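Local coordinates for protein probable ferredoxin-dependent nitrite reductase NirA (Mycobacterium tuberculosis, PDB 1ZJ8) that catalyses the six-electron reduction of sulfite to sulfide, drawing electrons from ferredoxin through a [4Fe-4S] cluster and siroheme, at residues 231-237 and 252-258; 218-222 and 281-285; 261-266 and 303-307. All coordinates share one frame; numbering follows the deposited sequence.

Contact 1 of 3, residues 231-237 and 252-258. With SRM (siroheme), chain E.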
# COMPACT_ATOMS: atom_id res chain seq x y z
N HIS A 231 -0.83 -9.53 4.03
CA HIS A 231 -1.27 -9.37 5.41
C HIS A 231 -0.12 -9.39 6.37
O HIS A 231 -0.12 -8.65 7.35
CB HIS A 231 -2.26 -10.45 5.78
CG HIS A 231 -1.73 -11.85 5.67
ND1 HIS A 231 -1.38 -12.60 6.78
CD2 HIS A 231 -1.54 -12.65 4.60
CE1 HIS A 231 -0.98 -13.80 6.39
NE2 HIS A 231 -1.09 -13.86 5.07
N GLU A 232 0.88 -10.21 6.06
CA GLU A 232 2.02 -10.40 6.92
C GLU A 232 2.70 -9.10 7.35
O GLU A 232 3.41 -9.08 8.34
CB GLU A 232 3.02 -11.33 6.22
CG GLU A 232 2.53 -12.80 6.07
CD GLU A 232 2.20 -13.24 4.63
OE1 GLU A 232 1.58 -12.46 3.87
OE2 GLU A 232 2.54 -14.40 4.28
N ILE A 233 2.46 -8.01 6.61
CA ILE A 233 3.07 -6.69 6.91
C ILE A 233 2.05 -5.58 7.25
O ILE A 233 2.35 -4.38 7.14
CB ILE A 233 3.99 -6.26 5.74
CG1 ILE A 233 3.21 -6.16 4.41
CG2 ILE A 233 5.17 -7.24 5.60
CD1 ILE A 233 3.14 -4.76 3.83
N ASN A 234 0.85 -5.97 7.66
CA ASN A 234 -0.16 -5.03 8.16
C ASN A 234 -0.16 -5.00 9.72
O ASN A 234 0.27 -5.96 10.35
CB ASN A 234 -1.56 -5.40 7.59
CG ASN A 234 -1.78 -4.91 6.14
OD1 ASN A 234 -2.16 -3.77 5.93
ND2 ASN A 234 -1.58 -5.79 5.15
N ASP A 235 -0.61 -3.91 10.32
CA ASP A 235 -0.70 -3.83 11.78
C ASP A 235 -1.66 -4.87 12.32
O ASP A 235 -1.46 -5.39 13.42
CB ASP A 235 -1.20 -2.47 12.23
CG ASP A 235 -0.23 -1.37 11.89
OD1 ASP A 235 0.82 -1.29 12.58
OD2 ASP A 235 -0.50 -0.61 10.93
N VAL A 236 -2.72 -5.14 11.56
CA VAL A 236 -3.73 -6.12 11.96
C VAL A 236 -4.33 -6.77 10.71
O VAL A 236 -4.60 -6.09 9.72
CB VAL A 236 -4.86 -5.48 12.86
CG1 VAL A 236 -5.65 -4.42 12.11
CG2 VAL A 236 -5.80 -6.56 13.41
N ALA A 237 -4.51 -8.09 10.74
CA ALA A 237 -5.05 -8.79 9.58
C ALA A 237 -6.05 -9.89 9.97
O ALA A 237 -5.84 -10.63 10.94
CB ALA A 237 -3.92 -9.36 8.75
N LEU A 252 -6.62 -14.37 12.98
CA LEU A 252 -6.19 -13.03 13.36
C LEU A 252 -4.68 -12.95 13.40
O LEU A 252 -4.03 -13.77 14.05
CB LEU A 252 -6.76 -12.66 14.73
CG LEU A 252 -6.35 -11.33 15.36
CD1 LEU A 252 -6.54 -10.17 14.41
CD2 LEU A 252 -7.12 -11.06 16.66
N TRP A 253 -4.15 -11.96 12.68
CA TRP A 253 -2.73 -11.64 12.67
C TRP A 253 -2.55 -10.22 13.20
O TRP A 253 -3.42 -9.35 12.99
CB TRP A 253 -2.18 -11.73 11.25
CG TRP A 253 -2.08 -13.11 10.69
CD1 TRP A 253 -3.08 -13.99 10.54
CD2 TRP A 253 -0.90 -13.75 10.19
NE1 TRP A 253 -2.61 -15.16 9.99
CE2 TRP A 253 -1.28 -15.04 9.75
CE3 TRP A 253 0.45 -13.37 10.09
CZ2 TRP A 253 -0.38 -15.95 9.21
CZ3 TRP A 253 1.35 -14.29 9.54
CH2 TRP A 253 0.93 -15.57 9.11
N VAL A 254 -1.41 -9.98 13.85
CA VAL A 254 -1.10 -8.70 14.45
C VAL A 254 0.42 -8.46 14.41
O VAL A 254 1.21 -9.42 14.44
CB VAL A 254 -1.66 -8.66 15.90
CG1 VAL A 254 -0.73 -7.93 16.86
CG2 VAL A 254 -3.06 -8.03 15.92
N GLY A 255 0.82 -7.18 14.32
CA GLY A 255 2.22 -6.75 14.60
C GLY A 255 3.16 -6.48 13.42
O GLY A 255 4.37 -6.60 13.57
N GLY A 256 2.61 -6.09 12.27
CA GLY A 256 3.37 -6.03 11.01
C GLY A 256 3.79 -4.65 10.58
O GLY A 256 3.21 -3.66 11.02
N GLY A 257 4.79 -4.59 9.70
CA GLY A 257 5.31 -3.31 9.18
C GLY A 257 6.68 -3.47 8.57
O GLY A 257 7.43 -4.38 8.95
N LEU A 258 7.01 -2.63 7.59
CA LEU A 258 8.34 -2.62 6.98
C LEU A 258 8.84 -1.21 6.85
O LEU A 258 8.42 -0.50 5.93
CB LEU A 258 8.35 -3.12 5.53
CG LEU A 258 7.54 -4.27 4.99
CD1 LEU A 258 7.27 -3.96 3.53
CD2 LEU A 258 8.30 -5.58 5.11
FE SRM E . 3.64 5.29 2.47
CHA SRM E . 4.98 8.12 3.85
CHB SRM E . 3.65 6.77 -0.54
CHC SRM E . 2.32 2.62 1.17
CHD SRM E . 5.56 3.34 4.58
NA SRM E . 4.02 7.15 1.83
C1A SRM E . 4.43 8.21 2.55
C2A SRM E . 4.27 9.52 1.84
CMA SRM E . 3.01 10.18 2.30
CDA SRM E . 5.49 10.40 1.95
CEA SRM E . 5.49 11.56 2.89
O3A SRM E . 5.36 11.34 4.10
O4A SRM E . 5.61 12.72 2.47
C3A SRM E . 4.16 9.05 0.43
CAA SRM E . 3.18 9.81 -0.40
CBA SRM E . 4.01 10.91 -1.00
CCA SRM E . 3.50 11.29 -2.35
O1A SRM E . 3.12 10.39 -3.13
O2A SRM E . 3.45 12.51 -2.65
C4A SRM E . 3.91 7.59 0.57
NB SRM E . 2.96 4.86 0.67
C1B SRM E . 2.97 5.56 -0.46
C2B SRM E . 2.20 4.94 -1.60
CMB SRM E . 1.43 5.93 -2.44
CDB SRM E . 3.19 4.25 -2.48
CEB SRM E . 2.69 3.57 -3.70
O3B SRM E . 2.96 3.97 -4.85
O4B SRM E . 1.98 2.57 -3.52
C3B SRM E . 1.37 3.95 -0.82
CAB SRM E . 0.09 4.58 -0.34
CBB SRM E . -0.98 3.56 -0.10
CCB SRM E . -2.15 4.19 0.59
O1B SRM E . -3.17 4.48 -0.03
O2B SRM E . -2.14 4.40 1.80
C4B SRM E . 2.23 3.78 0.40
NC SRM E . 3.97 3.40 2.72
C1C SRM E . 3.20 2.42 2.22
C2C SRM E . 3.62 1.15 2.58
CDC SRM E . 3.21 -0.18 2.04
CEC SRM E . 2.04 -0.90 2.58
O3C SRM E . 1.26 -0.33 3.38
O4C SRM E . 1.91 -2.08 2.20
C3C SRM E . 4.58 1.40 3.51
CAC SRM E . 5.28 0.24 4.16
CBC SRM E . 4.54 -0.64 5.14
CCC SRM E . 4.49 0.05 6.49
O1C SRM E . 3.76 1.07 6.66
O2C SRM E . 5.22 -0.42 7.40
C4C SRM E . 4.73 2.75 3.63
ND SRM E . 4.73 5.66 4.13
C1D SRM E . 5.54 4.75 4.68
C2D SRM E . 6.51 5.41 5.46
CAD SRM E . 7.16 4.77 6.68
CBD SRM E . 6.54 4.98 8.02
CCD SRM E . 7.02 4.30 9.27
O1D SRM E . 6.23 3.49 9.81
O2D SRM E . 8.17 4.52 9.74
C3D SRM E . 6.24 6.76 5.36
CDD SRM E . 6.69 7.81 6.33
CED SRM E . 6.04 8.02 7.68
O3D SRM E . 4.96 7.51 7.96
O4D SRM E . 6.58 8.72 8.55
C4D SRM E . 5.13 6.90 4.53

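Contact 2 of 3, residues 218-222 and 281-285. With SRM (siroheme), chain E.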
# COMPACT_ATOMS: atom_id res chain seq x y z
N LYS A 218 0.18 5.81 12.41
CA LYS A 218 -0.64 5.20 11.37
C LYS A 218 -0.89 3.72 11.67
O LYS A 218 -0.06 3.05 12.32
CB LYS A 218 0.01 5.39 9.98
CG LYS A 218 1.33 4.67 9.77
CD LYS A 218 1.76 4.67 8.30
CE LYS A 218 2.70 5.82 7.94
NZ LYS A 218 2.96 5.89 6.46
N TYR A 219 -2.03 3.23 11.17
CA TYR A 219 -2.57 1.91 11.48
C TYR A 219 -3.20 1.25 10.25
O TYR A 219 -4.21 1.72 9.73
CB TYR A 219 -3.63 2.05 12.56
CG TYR A 219 -4.19 0.78 13.15
CD1 TYR A 219 -3.49 0.08 14.10
CD2 TYR A 219 -5.46 0.34 12.82
CE1 TYR A 219 -4.02 -1.05 14.68
CE2 TYR A 219 -6.00 -0.79 13.40
CZ TYR A 219 -5.28 -1.49 14.35
OH TYR A 219 -5.78 -2.62 14.96
N LYS A 220 -2.61 0.15 9.82
CA LYS A 220 -2.93 -0.48 8.56
C LYS A 220 -3.63 -1.82 8.78
O LYS A 220 -3.15 -2.68 9.55
CB LYS A 220 -1.64 -0.68 7.74
CG LYS A 220 -1.12 0.59 7.13
CD LYS A 220 0.25 0.41 6.48
CE LYS A 220 0.64 1.71 5.76
NZ LYS A 220 2.09 1.83 5.40
N THR A 221 -4.71 -2.01 8.04
CA THR A 221 -5.57 -3.16 8.21
C THR A 221 -5.81 -3.90 6.87
O THR A 221 -6.00 -3.27 5.81
CB THR A 221 -6.90 -2.73 8.86
OG1 THR A 221 -6.63 -2.24 10.18
CG2 THR A 221 -7.88 -3.89 8.95
N ALA A 222 -5.82 -5.23 6.95
CA ALA A 222 -6.14 -6.08 5.82
C ALA A 222 -7.17 -7.18 6.18
O ALA A 222 -6.98 -7.91 7.16
CB ALA A 222 -4.89 -6.68 5.30
N TRP A 281 -11.67 -6.11 15.80
CA TRP A 281 -10.85 -5.09 15.17
C TRP A 281 -10.76 -3.89 16.09
O TRP A 281 -9.67 -3.35 16.33
CB TRP A 281 -11.42 -4.69 13.81
CG TRP A 281 -10.63 -3.65 13.10
CD1 TRP A 281 -9.63 -3.85 12.19
CD2 TRP A 281 -10.75 -2.22 13.24
NE1 TRP A 281 -9.13 -2.65 11.75
CE2 TRP A 281 -9.80 -1.63 12.38
CE3 TRP A 281 -11.56 -1.39 14.02
CZ2 TRP A 281 -9.65 -0.25 12.26
CZ3 TRP A 281 -11.41 -0.01 13.90
CH2 TRP A 281 -10.47 0.54 13.02
N ALA A 282 -11.91 -3.49 16.64
CA ALA A 282 -11.97 -2.33 17.54
C ALA A 282 -11.08 -2.55 18.77
O ALA A 282 -10.34 -1.66 19.19
CB ALA A 282 -13.40 -2.04 17.93
N ALA A 283 -11.13 -3.75 19.32
CA ALA A 283 -10.40 -4.07 20.52
C ALA A 283 -8.89 -4.03 20.30
O ALA A 283 -8.12 -3.54 21.14
CB ALA A 283 -10.81 -5.44 21.00
N VAL A 284 -8.44 -4.53 19.15
CA VAL A 284 -7.01 -4.48 18.80
C VAL A 284 -6.56 -3.02 18.64
O VAL A 284 -5.54 -2.59 19.21
CB VAL A 284 -6.70 -5.27 17.51
CG1 VAL A 284 -5.28 -5.01 17.05
CG2 VAL A 284 -6.94 -6.78 17.70
N THR A 285 -7.34 -2.26 17.87
CA THR A 285 -7.06 -0.86 17.67
C THR A 285 -7.04 -0.11 19.01
O THR A 285 -6.26 0.83 19.19
CB THR A 285 -8.09 -0.22 16.74
OG1 THR A 285 -8.24 -1.04 15.57
CG2 THR A 285 -7.65 1.18 16.32
FE SRM E . 3.64 5.29 2.47
CHA SRM E . 4.98 8.12 3.85
CHB SRM E . 3.65 6.77 -0.54
CHC SRM E . 2.32 2.62 1.17
CHD SRM E . 5.56 3.34 4.58
NA SRM E . 4.02 7.15 1.83
C1A SRM E . 4.43 8.21 2.55
C2A SRM E . 4.27 9.52 1.84
CMA SRM E . 3.01 10.18 2.30
CDA SRM E . 5.49 10.40 1.95
CEA SRM E . 5.49 11.56 2.89
O3A SRM E . 5.36 11.34 4.10
O4A SRM E . 5.61 12.72 2.47
C3A SRM E . 4.16 9.05 0.43
CAA SRM E . 3.18 9.81 -0.40
CBA SRM E . 4.01 10.91 -1.00
CCA SRM E . 3.50 11.29 -2.35
O1A SRM E . 3.12 10.39 -3.13
O2A SRM E . 3.45 12.51 -2.65
C4A SRM E . 3.91 7.59 0.57
NB SRM E . 2.96 4.86 0.67
C1B SRM E . 2.97 5.56 -0.46
C2B SRM E . 2.20 4.94 -1.60
CMB SRM E . 1.43 5.93 -2.44
CDB SRM E . 3.19 4.25 -2.48
CEB SRM E . 2.69 3.57 -3.70
O3B SRM E . 2.96 3.97 -4.85
O4B SRM E . 1.98 2.57 -3.52
C3B SRM E . 1.37 3.95 -0.82
CAB SRM E . 0.09 4.58 -0.34
CBB SRM E . -0.98 3.56 -0.10
CCB SRM E . -2.15 4.19 0.59
O1B SRM E . -3.17 4.48 -0.03
O2B SRM E . -2.14 4.40 1.80
C4B SRM E . 2.23 3.78 0.40
NC SRM E . 3.97 3.40 2.72
C1C SRM E . 3.20 2.42 2.22
C2C SRM E . 3.62 1.15 2.58
CDC SRM E . 3.21 -0.18 2.04
CEC SRM E . 2.04 -0.90 2.58
O3C SRM E . 1.26 -0.33 3.38
O4C SRM E . 1.91 -2.08 2.20
C3C SRM E . 4.58 1.40 3.51
CAC SRM E . 5.28 0.24 4.16
CBC SRM E . 4.54 -0.64 5.14
CCC SRM E . 4.49 0.05 6.49
O1C SRM E . 3.76 1.07 6.66
O2C SRM E . 5.22 -0.42 7.40
C4C SRM E . 4.73 2.75 3.63
ND SRM E . 4.73 5.66 4.13
C1D SRM E . 5.54 4.75 4.68
C2D SRM E . 6.51 5.41 5.46
CAD SRM E . 7.16 4.77 6.68
CBD SRM E . 6.54 4.98 8.02
CCD SRM E . 7.02 4.30 9.27
O1D SRM E . 6.23 3.49 9.81
O2D SRM E . 8.17 4.52 9.74
C3D SRM E . 6.24 6.76 5.36
CDD SRM E . 6.69 7.81 6.33
CED SRM E . 6.04 8.02 7.68
O3D SRM E . 4.96 7.51 7.96
O4D SRM E . 6.58 8.72 8.55
C4D SRM E . 5.13 6.90 4.53

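Contact 3 of 3, residues 261-266 and 303-307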
# COMPACT_ATOMS: atom_id res chain seq x y z
N ASN A 261 12.94 -0.68 10.03
CA ASN A 261 13.01 -1.86 10.91
C ASN A 261 11.88 -2.87 10.66
O ASN A 261 10.86 -2.85 11.35
CB ASN A 261 13.04 -1.42 12.37
CG ASN A 261 13.88 -2.34 13.23
OD1 ASN A 261 13.74 -3.56 13.17
ND2 ASN A 261 14.78 -1.76 14.02
N PRO A 262 12.07 -3.79 9.69
CA PRO A 262 10.98 -4.66 9.24
C PRO A 262 10.65 -5.77 10.21
O PRO A 262 11.53 -6.27 10.88
CB PRO A 262 11.55 -5.27 7.95
CG PRO A 262 13.00 -5.35 8.19
CD PRO A 262 13.33 -4.10 9.00
N MET A 263 9.37 -6.16 10.26
CA MET A 263 8.90 -7.22 11.16
C MET A 263 7.62 -7.87 10.62
O MET A 263 6.64 -7.17 10.31
CB MET A 263 8.60 -6.66 12.55
CG MET A 263 9.79 -6.16 13.34
SD MET A 263 9.32 -5.56 15.00
CE MET A 263 8.44 -7.04 15.62
N LEU A 264 7.62 -9.20 10.54
CA LEU A 264 6.43 -9.95 10.13
C LEU A 264 5.36 -9.97 11.23
O LEU A 264 5.64 -10.32 12.39
CB LEU A 264 6.80 -11.39 9.77
CG LEU A 264 7.70 -11.61 8.56
CD1 LEU A 264 8.08 -13.08 8.46
CD2 LEU A 264 7.04 -11.11 7.29
N ALA A 265 4.13 -9.64 10.87
CA ALA A 265 3.00 -9.84 11.76
C ALA A 265 2.84 -11.33 12.06
O ALA A 265 3.18 -12.18 11.24
CB ALA A 265 1.71 -9.24 11.17
N GLN A 266 2.33 -11.62 13.26
CA GLN A 266 2.32 -12.97 13.82
C GLN A 266 0.91 -13.39 14.27
O GLN A 266 0.14 -12.57 14.75
CB GLN A 266 3.26 -13.04 15.01
CG GLN A 266 4.54 -12.21 14.84
CD GLN A 266 5.24 -12.00 16.15
OE1 GLN A 266 5.75 -12.95 16.76
NE2 GLN A 266 5.26 -10.74 16.61
N LYS A 303 4.04 -2.68 15.71
CA LYS A 303 5.05 -3.76 15.60
C LYS A 303 6.03 -3.81 16.80
O LYS A 303 6.44 -4.89 17.23
CB LYS A 303 5.82 -3.65 14.26
CG LYS A 303 6.50 -2.29 13.98
CD LYS A 303 7.31 -2.31 12.66
CE LYS A 303 8.40 -1.23 12.63
NZ LYS A 303 9.13 -1.13 11.34
N PHE A 304 6.38 -2.64 17.32
CA PHE A 304 7.34 -2.52 18.43
C PHE A 304 6.75 -3.06 19.76
O PHE A 304 7.37 -3.92 20.44
CB PHE A 304 7.77 -1.04 18.57
CG PHE A 304 8.62 -0.52 17.42
CD1 PHE A 304 9.91 -0.98 17.21
CD2 PHE A 304 8.12 0.45 16.54
CE1 PHE A 304 10.69 -0.51 16.16
CE2 PHE A 304 8.90 0.94 15.48
CZ PHE A 304 10.18 0.45 15.28
N LEU A 305 5.56 -2.55 20.11
CA LEU A 305 4.79 -3.03 21.26
C LEU A 305 4.67 -4.54 21.25
O LEU A 305 4.80 -5.20 22.30
CB LEU A 305 3.39 -2.41 21.22
CG LEU A 305 2.46 -2.54 22.44
CD1 LEU A 305 3.13 -1.99 23.70
CD2 LEU A 305 1.12 -1.83 22.19
N ILE A 306 4.40 -5.08 20.06
CA ILE A 306 4.27 -6.53 19.87
C ILE A 306 5.61 -7.23 19.99
O ILE A 306 5.67 -8.37 20.44
CB ILE A 306 3.67 -6.89 18.49
CG1 ILE A 306 2.32 -6.18 18.26
CG2 ILE A 306 3.54 -8.41 18.35
CD1 ILE A 306 1.22 -6.54 19.25
N LYS A 307 6.68 -6.55 19.58
CA LYS A 307 8.03 -7.11 19.77
C LYS A 307 8.37 -7.23 21.28
O LYS A 307 8.86 -8.27 21.73
CB LYS A 307 9.11 -6.29 19.07
CG LYS A 307 10.33 -7.12 18.72
CD LYS A 307 11.60 -6.31 18.82
CE LYS A 307 12.78 -7.04 18.21
NZ LYS A 307 13.86 -6.09 17.90

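Contact 1 of 3, residues 231-237 and 252-258
His-231 and Trp-253 meet as a T-shaped aromatic pair at the open end of a beta hairpin. His-231 holds CG between its backbone N and carbonyl carbon (chi1 60°), which turns the ring edge to Trp-253, and CE1 stands 3.5 Å above the indole plane, with the ring planes 88° apart. The indole NE1 is held by Asp-251.

Four backbone bonds join the two segments, three sound and one weak. Ala-237 N donates to Trp-253 O and Trp-253 N to Ala-237 O, both at 2.8 Å, closing an antiparallel hydrogen-bonded pair. Beyond it, Gly-255 N reaches Asp-235 O at 3.0 Å, and Gly-256 N gives a weak bond to Asn-234 O. Lacking a side chain, Gly-256 lets the chains close in where they run on beyond the strands, its CA 4.2 Å from that of Ile-233. The buried polar ends have other partners: Asp-235 OD2 takes Lys-220 N and a salt bridge from Arg-301, Asn-234 OD1 accepts from Arg-141, and Glu-232 OE2 from Gly-513 N.

Leu-258, just past the glycines, packs its CD2 on Ile-233 CG2 at 3.6 Å, and its N donates to carboxylate O2C of siroheme at 2.9 Å. Loops at the open end, through Ile-233, Gly-257 and Leu-258, thus line the siroheme pocket. Strands 219-224 and 266-272 flank the hairpin, and helix 277-291 packs on Val-236, Leu-252 and Val-254.

Contact 2 of 3, residues 218-222 and 281-285
Tyr-219 reaches from the sheet to Trp-281, Val-284 and Thr-285 in a helix-on-sheet contact of an alpha/beta layer: helix 281-285 runs nearly antiparallel to strand 219-222, at 155°, with the axes 11.4 Å apart. Side chains that project from one face of the strand bridge the gap.

Lys-218, at the start of the segment, belongs to the siroheme pocket and takes no part in the helix contact. Tyr-219 follows. Its CG lies anti to the backbone N (chi1 -173°), which sends the phenol out toward the helix. Thr-285 CG2 sits over one ring face as a CH-pi partner, 4.2 Å from the ring centroid. At the rim, Tyr-219 CE2 lies 3.9 Å from Trp-281 CZ2, and the ring turns its edge to the face of the indole in an offset edge-to-face pair. The phenol OH end meets Val-284 CG1 at the ring edge, near its plane. Phe-288 and Tyr-206 extend this aromatic patch, the first meeting Tyr-219 and the second Trp-281.

Lys-220 points away from the helix, and its extended chain leads toward the siroheme, whose pocket it joins, although the position of NZ is uncertain. The strand turns Tyr-219 and Thr-221 to the helix and Lys-220 to the cofactor.

Thr-221 returns to the helix side. Its OG1 lies near the indole plane and accepts from Trp-281 NE1 at 3.0 Å. The bond is nearly straight, with an N-H...O angle of 165°.

Contact 3 of 3, residues 261-266 and 303-307
The irregular loop 261-266, which leads from strand 249-254 to strand 266-272 of the mixed sheet, passes alongside one turn of helix 302-309, approaching most closely where the CA atoms of Met-263 and Lys-303 are 6.8 Å apart.

Met-263 makes the central side-chain contact. Its chain is extended as far as SD and then bends (chi3 54°), which lays the terminal methyl on the helix: CE lies 3.6 Å from Lys-307 CB and also close to Lys-303 O. That carbonyl already accepts the helical bond from Lys-307 N at 2.9 Å. SD follows at 4.1 Å from Lys-303 CB, and the thioether and the chain of Lys-307 cross at about a right angle.

To one side, the extended chain of Lys-303 carries its amine to the carbonyl of Asn-261. The hydrogen bond from Lys-303 NZ to Asn-261 O is modelled at 2.4 Å, too short to be taken literally. Asn-261 CB also approaches the ring of Phe-304, at 4.5 Å from CZ. On the other side, Gln-266 NE2 touches Ile-306 CG2 at 3.4 Å, the two chains sliding past each other in opposite directions.

Chemically, then, loop and helix are joined by thioether and aliphatic contacts together with a lysine-to-carbonyl link; if that link is real at a normal length, it would depend on the path of the loop, since its acceptor is a main-chain oxygen.

How the contacts relate
Followed from the N terminus, the chain opens contact 2 at strand 219-224 and then forms the hairpin of contact 1, whose short loop is nested wholly inside the longer one. Contact 3 opens at 261-266, after contact 1 has closed, so those two stand in series. Helix 277-291 next closes contact 2, and helix 302-309 closes contact 3 last; contacts 2 and 3 therefore cross. Contact 1 is the hub: it touches contact 2 through neighbouring strands and contact 3 through backbone bonds to Ala-265 and Gln-266. Together they tie helix 277-291 to the sheet and helix 302-309 to the loop leading into its strand 266-272, beside the siroheme pocket that contacts 1 and 2 line.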